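Local structure of 3-dehydroquinate dehydratase (6SMF) at residues 65-70 / 78-83; 46-51 / 141-146; 58-63 / 90-95. The protein probably catalyses the trans-dehydration of 3-dehydroquinate to 3-dehydroshikimate through an enolate intermediate, a step of the shikimate pathway, as a homododecameric type II dehydroquinase. All coordinates share one frame; numbering follows the deposited sequence. Where two conformers were deposited one is given.

Interaction 1: residues 65-70 / 78-83; sequences DWLQEA and VILNAA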
loop_
_atom_site.group_PDB
_atom_site.type_symbol
_atom_site.label_atom_id
_atom_site.label_comp_id
_atom_site.label_asym_id
_atom_site.label_seq_id
_atom_site.Cartn_x
_atom_site.Cartn_y
_atom_site.Cartn_z
ATOM N N ASP A 65 -12.340 -12.603 -29.007
ATOM C CA ASP A 65 -12.961 -13.352 -30.150
ATOM C C ASP A 65 -11.839 -13.850 -31.073
ATOM O O ASP A 65 -11.803 -15.023 -31.394
ATOM C CB ASP A 65 -13.945 -12.505 -30.972
ATOM C CG ASP A 65 -15.166 -11.908 -30.248
ATOM O OD1 ASP A 65 -15.645 -12.514 -29.222
ATOM O OD2 ASP A 65 -15.667 -10.884 -30.776
ATOM N N TRP A 66 -10.895 -12.975 -31.421
ATOM C CA TRP A 66 -9.788 -13.257 -32.379
ATOM C C TRP A 66 -8.813 -14.263 -31.770
ATOM O O TRP A 66 -8.431 -15.196 -32.461
ATOM C CB TRP A 66 -9.097 -11.970 -32.861
ATOM C CG TRP A 66 -10.004 -11.134 -33.704
ATOM C CD1 TRP A 66 -11.074 -11.575 -34.431
ATOM C CD2 TRP A 66 -9.931 -9.724 -33.938
ATOM N NE1 TRP A 66 -11.696 -10.536 -35.058
ATOM C CE2 TRP A 66 -11.001 -9.393 -34.801
ATOM C CE3 TRP A 66 -9.076 -8.706 -33.513
ATOM C CZ2 TRP A 66 -11.230 -8.094 -35.245
ATOM C CZ3 TRP A 66 -9.290 -7.421 -33.970
ATOM C CH2 TRP A 66 -10.355 -7.122 -34.816
ATOM N N LEU A 67 -8.473 -14.133 -30.494
ATOM C CA LEU A 67 -7.628 -15.154 -29.843
ATOM C C LEU A 67 -8.319 -16.501 -29.962
ATOM O O LEU A 67 -7.641 -17.466 -30.323
ATOM C CB LEU A 67 -7.373 -14.734 -28.389
ATOM C CG LEU A 67 -6.369 -13.587 -28.246
ATOM C CD1 LEU A 67 -6.482 -12.946 -26.867
ATOM C CD2 LEU A 67 -4.942 -14.094 -28.520
ATOM N N GLN A 68 -9.626 -16.555 -29.717
ATOM C CA GLN A 68 -10.372 -17.840 -29.683
ATOM C C GLN A 68 -10.462 -18.387 -31.112
ATOM O O GLN A 68 -10.374 -19.619 -31.307
ATOM C CB GLN A 68 -11.765 -17.639 -29.059
ATOM C CG GLN A 68 -11.748 -17.137 -27.615
ATOM C CD GLN A 68 -13.127 -16.978 -27.020
ATOM O OE1 GLN A 68 -14.119 -17.060 -27.719
ATOM N NE2 GLN A 68 -13.206 -16.752 -25.719
ATOM N N GLU A 69 -10.673 -17.483 -32.067
ATOM C CA GLU A 69 -10.776 -17.801 -33.514
ATOM C C GLU A 69 -9.435 -18.376 -33.987
ATOM O O GLU A 69 -9.449 -19.329 -34.813
ATOM C CB GLU A 69 -11.169 -16.550 -34.301
ATOM C CG GLU A 69 -11.298 -16.756 -35.814
ATOM C CD GLU A 69 -11.577 -15.489 -36.609
ATOM O OE1 GLU A 69 -12.039 -14.467 -35.989
ATOM O OE2 GLU A 69 -11.357 -15.532 -37.841
ATOM N N ALA A 70 -8.314 -17.853 -33.494
ATOM C CA ALA A 70 -6.993 -18.395 -33.864
ATOM C C ALA A 70 -6.897 -19.840 -33.375
ATOM O O ALA A 70 -6.381 -20.670 -34.127
ATOM C CB ALA A 70 -5.867 -17.578 -33.330
ATOM N N VAL A 78 -0.030 -16.341 -32.403
ATOM C CA VAL A 78 -0.644 -14.981 -32.354
ATOM C C VAL A 78 0.429 -13.995 -31.902
ATOM O O VAL A 78 1.127 -14.236 -30.905
ATOM C CB VAL A 78 -1.856 -14.893 -31.421
ATOM C CG1 VAL A 78 -2.410 -13.479 -31.347
ATOM C CG2 VAL A 78 -2.936 -15.863 -31.842
ATOM N N ILE A 79 0.568 -12.926 -32.660
ATOM C CA ILE A 79 1.368 -11.751 -32.259
ATOM C C ILE A 79 0.326 -10.748 -31.794
ATOM O O ILE A 79 -0.592 -10.476 -32.580
ATOM C CB ILE A 79 2.205 -11.259 -33.438
ATOM C CG1 ILE A 79 3.265 -12.288 -33.865
ATOM C CG2 ILE A 79 2.802 -9.912 -33.122
ATOM C CD1 ILE A 79 3.875 -12.034 -35.270
ATOM N N LEU A 80 0.409 -10.316 -30.536
ATOM C CA LEU A 80 -0.651 -9.506 -29.891
ATOM C C LEU A 80 -0.042 -8.232 -29.325
ATOM O O LEU A 80 0.863 -8.319 -28.499
ATOM C CB LEU A 80 -1.317 -10.320 -28.777
ATOM C CG LEU A 80 -2.376 -9.565 -27.985
ATOM C CD1 LEU A 80 -3.486 -9.055 -28.914
ATOM C CD2 LEU A 80 -2.928 -10.459 -26.875
ATOM N N ASN A 81 -0.514 -7.100 -29.824
ATOM C CA ASN A 81 -0.295 -5.756 -29.251
ATOM C C ASN A 81 -1.662 -5.276 -28.762
ATOM O O ASN A 81 -2.416 -4.736 -29.557
ATOM C CB ASN A 81 0.352 -4.833 -30.283
ATOM C CG ASN A 81 0.735 -3.542 -29.625
ATOM O OD1 ASN A 81 0.235 -3.285 -28.541
ATOM N ND2 ASN A 81 1.594 -2.748 -30.248
ATOM N N ALA A 82 -2.017 -5.570 -27.520
ATOM C CA ALA A 82 -3.313 -5.205 -26.902
ATOM C C ALA A 82 -3.367 -3.705 -26.578
ATOM O O ALA A 82 -4.375 -3.262 -26.063
ATOM C CB ALA A 82 -3.516 -6.043 -25.666
ATOM N N ALA A 83 -2.317 -2.947 -26.867
ATOM C CA ALA A 83 -2.209 -1.501 -26.536
ATOM C C ALA A 83 -2.661 -1.276 -25.077
ATOM O O ALA A 83 -2.157 -2.035 -24.199
ATOM C CB ALA A 83 -2.981 -0.677 -27.512
#

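Interaction 2: residues 46-51 / 141-146; sequences EKLDVT and LALDAA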
loop_
_atom_site.group_PDB
_atom_site.type_symbol
_atom_site.label_atom_id
_atom_site.label_comp_id
_atom_site.label_asym_id
_atom_site.label_seq_id
_atom_site.Cartn_x
_atom_site.Cartn_y
_atom_site.Cartn_z
ATOM N N GLU A 46 5.903 -13.497 -46.919
ATOM C CA GLU A 46 6.276 -14.140 -48.206
ATOM C C GLU A 46 7.685 -14.739 -48.053
ATOM O O GLU A 46 7.818 -15.942 -48.272
ATOM C CB GLU A 46 6.172 -13.126 -49.348
ATOM C CG GLU A 46 5.298 -13.553 -50.517
ATOM C CD GLU A 46 4.992 -12.387 -51.454
ATOM O OE1 GLU A 46 4.486 -11.365 -50.928
ATOM O OE2 GLU A 46 5.274 -12.484 -52.694
ATOM N N LYS A 47 8.689 -13.955 -47.612
ATOM C CA LYS A 47 10.086 -14.451 -47.426
ATOM C C LYS A 47 10.096 -15.675 -46.487
ATOM O O LYS A 47 11.027 -16.487 -46.615
ATOM C CB LYS A 47 11.001 -13.336 -46.905
ATOM N N LEU A 48 9.107 -15.810 -45.583
ATOM C CA LEU A 48 9.133 -16.789 -44.452
ATOM C C LEU A 48 8.220 -17.996 -44.733
ATOM O O LEU A 48 8.285 -18.991 -43.975
ATOM C CB LEU A 48 8.695 -16.081 -43.162
ATOM C CG LEU A 48 9.753 -15.220 -42.482
ATOM C CD1 LEU A 48 9.190 -14.558 -41.218
ATOM C CD2 LEU A 48 10.975 -16.056 -42.132
ATOM N N ASP A 49 7.373 -17.874 -45.745
ATOM C CA ASP A 49 6.448 -18.929 -46.214
ATOM C C ASP A 49 5.339 -19.193 -45.194
ATOM O O ASP A 49 5.020 -20.371 -44.893
ATOM C CB ASP A 49 7.203 -20.187 -46.610
ATOM C CG ASP A 49 6.532 -20.747 -47.856
ATOM O OD1 ASP A 49 5.265 -20.878 -47.857
ATOM O OD2 ASP A 49 7.242 -20.927 -48.834
ATOM N N VAL A 50 4.724 -18.110 -44.715
ATOM C CA VAL A 50 3.575 -18.173 -43.767
ATOM C C VAL A 50 2.543 -17.153 -44.236
ATOM O O VAL A 50 2.957 -16.179 -44.895
ATOM C CB VAL A 50 4.043 -17.918 -42.324
ATOM C CG1 VAL A 50 5.208 -18.821 -41.935
ATOM C CG2 VAL A 50 4.433 -16.479 -42.082
ATOM N N THR A 51 1.252 -17.399 -43.999
ATOM C CA THR A 51 0.229 -16.354 -44.227
ATOM C C THR A 51 0.026 -15.672 -42.880
ATOM O O THR A 51 0.308 -16.257 -41.800
ATOM C CB THR A 51 -1.042 -16.824 -44.953
ATOM O OG1 THR A 51 -2.007 -17.087 -43.949
ATOM C CG2 THR A 51 -0.861 -17.988 -45.914
ATOM N N LEU A 141 10.516 -8.882 -35.715
ATOM C CA LEU A 141 11.219 -9.848 -34.815
ATOM C C LEU A 141 10.249 -10.923 -34.317
ATOM O O LEU A 141 10.612 -12.134 -34.273
ATOM C CB LEU A 141 11.790 -9.103 -33.613
ATOM C CG LEU A 141 13.007 -8.223 -33.888
ATOM C CD1 LEU A 141 13.171 -7.191 -32.779
ATOM C CD2 LEU A 141 14.256 -9.069 -33.979
ATOM N N ALA A 142 9.064 -10.483 -33.933
ATOM C CA ALA A 142 7.968 -11.348 -33.450
ATOM C C ALA A 142 7.609 -12.326 -34.577
ATOM O O ALA A 142 7.486 -13.522 -34.308
ATOM C CB ALA A 142 6.805 -10.472 -33.019
ATOM N N LEU A 143 7.520 -11.852 -35.816
ATOM C CA LEU A 143 7.103 -12.706 -36.953
ATOM C C LEU A 143 8.203 -13.748 -37.251
ATOM O O LEU A 143 7.815 -14.916 -37.535
ATOM C CB LEU A 143 6.723 -11.841 -38.159
ATOM C CG LEU A 143 6.223 -12.612 -39.389
ATOM C CD1 LEU A 143 5.152 -13.654 -39.056
ATOM C CD2 LEU A 143 5.704 -11.654 -40.455
ATOM N N ASP A 144 9.503 -13.385 -37.171
ATOM C CA ASP A 144 10.634 -14.352 -37.342
ATOM C C ASP A 144 10.521 -15.413 -36.229
ATOM O O ASP A 144 10.562 -16.595 -36.517
ATOM C CB ASP A 144 12.032 -13.711 -37.275
ATOM C CG ASP A 144 12.591 -13.044 -38.533
ATOM O OD1 ASP A 144 12.569 -13.655 -39.634
ATOM O OD2 ASP A 144 13.119 -11.917 -38.396
ATOM N N ALA A 145 10.367 -14.987 -34.980
ATOM C CA ALA A 145 10.377 -15.910 -33.820
ATOM C C ALA A 145 9.189 -16.899 -33.936
ATOM O O ALA A 145 9.347 -18.119 -33.584
ATOM C CB ALA A 145 10.329 -15.074 -32.575
ATOM N N ALA A 146 8.049 -16.344 -34.391
ATOM C CA ALA A 146 6.730 -16.995 -34.546
ATOM C C ALA A 146 6.787 -18.049 -35.652
ATOM O O ALA A 146 6.161 -19.121 -35.496
ATOM C CB ALA A 146 5.708 -15.929 -34.834
#

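Interaction 3: residues 58-63 / 90-95; sequences NHEGAL and VAIYDA. With SO4 (sulfate ion), chain G.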
loop_
_atom_site.group_PDB
_atom_site.type_symbol
_atom_site.label_atom_id
_atom_site.label_comp_id
_atom_site.label_asym_id
_atom_site.label_seq_id
_atom_site.Cartn_x
_atom_site.Cartn_y
_atom_site.Cartn_z
ATOM N N ASN A 58 -10.713 -1.338 -31.431
ATOM C CA ASN A 58 -10.752 -0.557 -30.176
ATOM C C ASN A 58 -11.507 -1.366 -29.114
ATOM O O ASN A 58 -11.627 -0.859 -27.987
ATOM C CB ASN A 58 -11.303 0.852 -30.409
ATOM C CG ASN A 58 -10.512 1.579 -31.484
ATOM O OD1 ASN A 58 -9.284 1.441 -31.526
ATOM N ND2 ASN A 58 -11.200 2.296 -32.391
ATOM N N HIS A 59 -11.983 -2.580 -29.433
ATOM C CA HIS A 59 -12.871 -3.369 -28.529
ATOM C C HIS A 59 -12.085 -4.520 -27.914
ATOM O O HIS A 59 -11.541 -5.363 -28.651
ATOM C CB HIS A 59 -14.131 -3.875 -29.248
ATOM C CG HIS A 59 -14.980 -2.780 -29.809
ATOM N ND1 HIS A 59 -16.217 -2.453 -29.279
ATOM C CD2 HIS A 59 -14.769 -1.918 -30.832
ATOM C CE1 HIS A 59 -16.722 -1.437 -29.960
ATOM N NE2 HIS A 59 -15.837 -1.084 -30.899
ATOM N N GLU A 60 -12.055 -4.549 -26.587
ATOM C CA GLU A 60 -11.434 -5.631 -25.789
ATOM C C GLU A 60 -12.027 -6.968 -26.251
ATOM O O GLU A 60 -11.268 -7.934 -26.502
ATOM C CB GLU A 60 -11.732 -5.297 -24.334
ATOM C CG GLU A 60 -11.194 -6.301 -23.346
ATOM C CD GLU A 60 -11.443 -5.808 -21.926
ATOM O OE1 GLU A 60 -10.742 -6.353 -21.001
ATOM O OE2 GLU A 60 -12.349 -4.859 -21.766
ATOM N N GLY A 61 -13.356 -7.018 -26.364
ATOM C CA GLY A 61 -14.060 -8.235 -26.772
ATOM C C GLY A 61 -13.572 -8.761 -28.119
ATOM O O GLY A 61 -13.503 -10.026 -28.289
ATOM N N ALA A 62 -13.290 -7.871 -29.081
ATOM C CA ALA A 62 -12.794 -8.294 -30.409
ATOM C C ALA A 62 -11.474 -9.063 -30.258
ATOM O O ALA A 62 -11.341 -10.129 -30.851
ATOM C CB ALA A 62 -12.688 -7.128 -31.344
ATOM N N LEU A 63 -10.540 -8.588 -29.448
ATOM C CA LEU A 63 -9.225 -9.266 -29.285
ATOM C C LEU A 63 -9.438 -10.674 -28.729
ATOM O O LEU A 63 -8.731 -11.612 -29.158
ATOM C CB LEU A 63 -8.330 -8.416 -28.394
ATOM C CG LEU A 63 -8.059 -7.028 -28.962
ATOM C CD1 LEU A 63 -7.305 -6.179 -27.986
ATOM C CD2 LEU A 63 -7.279 -7.121 -30.237
ATOM N N VAL A 90 -7.785 -8.626 -17.579
ATOM C CA VAL A 90 -7.811 -9.993 -17.023
ATOM C C VAL A 90 -8.434 -10.921 -18.064
ATOM O O VAL A 90 -7.966 -12.079 -18.186
ATOM C CB VAL A 90 -8.575 -10.053 -15.701
ATOM C CG1 VAL A 90 -8.655 -11.476 -15.184
ATOM C CG2 VAL A 90 -7.918 -9.159 -14.645
ATOM N N ALA A 91 -9.389 -10.431 -18.851
ATOM C CA ALA A 91 -10.124 -11.311 -19.786
ATOM C C ALA A 91 -9.180 -11.733 -20.913
ATOM O O ALA A 91 -9.288 -12.931 -21.324
ATOM C CB ALA A 91 -11.361 -10.618 -20.293
ATOM N N ILE A 92 -8.288 -10.827 -21.382
ATOM C CA ILE A 92 -7.284 -11.205 -22.418
ATOM C C ILE A 92 -6.263 -12.177 -21.818
ATOM O O ILE A 92 -5.839 -13.097 -22.512
ATOM C CB ILE A 92 -6.645 -9.977 -23.059
ATOM C CG1 ILE A 92 -7.626 -9.342 -24.046
ATOM C CG2 ILE A 92 -5.332 -10.296 -23.757
ATOM C CD1 ILE A 92 -7.265 -7.902 -24.362
ATOM N N TYR A 93 -5.905 -11.989 -20.545
ATOM C CA TYR A 93 -4.952 -12.872 -19.833
ATOM C C TYR A 93 -5.550 -14.287 -19.858
ATOM O O TYR A 93 -4.837 -15.239 -20.181
ATOM C CB TYR A 93 -4.660 -12.313 -18.436
ATOM C CG TYR A 93 -4.131 -13.310 -17.444
ATOM C CD1 TYR A 93 -2.782 -13.535 -17.281
ATOM C CD2 TYR A 93 -4.999 -14.030 -16.647
ATOM C CE1 TYR A 93 -2.300 -14.469 -16.364
ATOM C CE2 TYR A 93 -4.544 -14.950 -15.732
ATOM C CZ TYR A 93 -3.198 -15.183 -15.576
ATOM O OH TYR A 93 -2.914 -16.154 -14.641
ATOM N N ASP A 94 -6.839 -14.410 -19.548
ATOM C CA ASP A 94 -7.524 -15.724 -19.440
ATOM C C ASP A 94 -7.649 -16.351 -20.837
ATOM O O ASP A 94 -7.429 -17.599 -20.937
ATOM C CB ASP A 94 -8.877 -15.558 -18.760
ATOM C CG ASP A 94 -8.784 -15.687 -17.262
ATOM O OD1 ASP A 94 -7.782 -16.279 -16.778
ATOM O OD2 ASP A 94 -9.745 -15.298 -16.599
ATOM N N ALA A 95 -7.969 -15.543 -21.857
ATOM C CA ALA A 95 -8.053 -16.011 -23.260
ATOM C C ALA A 95 -6.723 -16.649 -23.677
ATOM O O ALA A 95 -6.737 -17.799 -24.102
ATOM C CB ALA A 95 -8.425 -14.883 -24.176
HETATM S S SO4 G . -16.662 -4.151 -25.941
HETATM O O1 SO4 G . -17.627 -4.291 -27.020
HETATM O O2 SO4 G . -17.366 -4.373 -24.686
HETATM O O3 SO4 G . -15.565 -5.148 -26.129
HETATM O O4 SO4 G . -16.129 -2.777 -25.949
HETATM O O HOH W 1 -10.905 -7.812 -18.042
#

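Interaction 1: residues 65-70 / 78-83
Leu67 and Ala70 of helix 60-72 pack on Val78 and Leu80 of strand 77-81 in a buried, wholly apolar helix-on-sheet contact, at the helix-to-strand half of a beta-alpha-beta crossover whose first strand is 51-56, with strand 9-14 lying between the two strands. The two short segments run nearly antiparallel, at 172°, with their axes 10.3 Å apart at closest approach, as expected for a helix lying flat on a sheet. Val78 is the residue shared by both helix side chains, one for each of its methyls. Its CG1 stands anti to the backbone N (chi1 177°) and meets Leu67 CD2 at 3.8 Å, while CG2, anti to the carbonyl carbon, reaches Ala70 CB at 3.7 Å. The side chains of Leu67 and Val78 cross at about a right angle, and it is CD2 of the leucine that touches Val78. The other Leu67 methyl, CD1, goes to the next strand residue facing the helix and lies a looser 4.3 Å from Leu80 CD2. The backbones come closest at this end, Ala70 CA and Val78 CA being 7.4 Å apart, consistent with the short side chain of Ala70. Beyond the strand, Ala83 N gives a hydrogen bond of 3.1 Å to Asn81 OD1, closing an Asx turn; ND2 of Asn81, predicted to bind substrate, is hydrogen-bonded to Tyr139 OH and to a citrate probably taken up from the crystallisation liquor. The strand is hydrogen-bonded to strand 9-14 on one flank and to strand 103-107 on the other. Leu13 of strand 9-14 also packs on Val78 and Leu80, whereas Ala95 and Ile92 of helix 90-98 continue the apolar layer from Leu67 and Leu80, extending the contact to this adjacent helix on the same face of the sheet.

Interaction 2: residues 46-51 / 141-146
Leu48 lies opposite Asp144 where the end of helix 34-48 approaches helix 136-147, their CA atoms 7.7 Å apart, and the chain then leaves the first helix through Asp49, whose positive phi of 69° belongs to a Schellman motif. Leu48 carries much of the contact. With CG beside the backbone N (chi1 -79°), its CD1 comes within 4.0 Å of Leu143 CG. The same methyl also lies 3.9 Å from the backbone O of Leu143. Asp144 was modelled in two conformers; in the one given, OD1 lies 3.8 Å from Leu48 CD2, a touch that the second conformer makes less certain. On the inner side, Val50 CG2 meets Leu143 CD1 at a looser 4.2 Å. Leu143 thus touches both residues flanking the turn, and its side chain also packs on Leu41 and Gln44 of helix 34-48 and on Ile10 and Ile79 of the sheet. No hydrogen bond spans the two segments. Cohesion therefore comes from van der Waals packing of branched aliphatic groups, with buried Leu143 receiving Leu48 and Val50, both of them partly exposed.

Interaction 3: residues 58-63 / 90-95
Ile92, Glu60 and Leu63 bring the first turn of helix 60-72 against the start of helix 90-98. Ile92 CD1 touches both other side chains: it meets Leu63 CD1 at 4.0 Å, the side chains crossing obliquely, and, in a direction roughly at right angles to this, lies 4.4 Å from Glu60 CG. Glu60 is fully extended (chi1 179°, chi2 175°), which carries its carboxylate across to the N-terminal end of helix 90-98. There OE1 is hydrogen-bonded to Ser89 OG and weakly, at 3.3 Å, to a water that accepts from Ala91 N at 3.1 Å. The negative group thus lies by a helix N-terminus, which probably stabilises it. At the start of helix 60-72, a sulfate accepts from Gly61 N (2.9 Å to O3) and from the ring edge of the N-cap residue His59, whose ND1 points almost straight at O1 (3.2 Å, 169°). His59 and Gly61 of two neighbouring subunits bind the same ion, so it marks a meeting of three chains. Asp94, predicted to bind substrate, forms a salt bridge with Arg118 of a neighbouring subunit, consistent with a type II dehydroquinase active site completed across a subunit boundary.

Overall arrangement
The three contacts sample both helical layers of a flavodoxin-like alpha/beta/alpha fold with strand order 2-1-3-4-5: interaction 1 joins helix to sheet, interactions 2 and 3 join helices within a layer. Interactions 1 and 3 share helix 60-72 and lie on the same face of the sheet, their centres 8 Å apart, and adjoin, Ala82 for one packing against Leu63. Interaction 2 lies on the other face, where helices 34-48 and 136-147 pair; its centre is 16 Å from that of interaction 1, which it meets through Ile79 and Leu143, and 24 Å from that of interaction 3. Along the chain they are nested, 1 within 3 within 2. Strand 77-81 thus links both helical layers, with Asn81 of the predicted substrate site at its end.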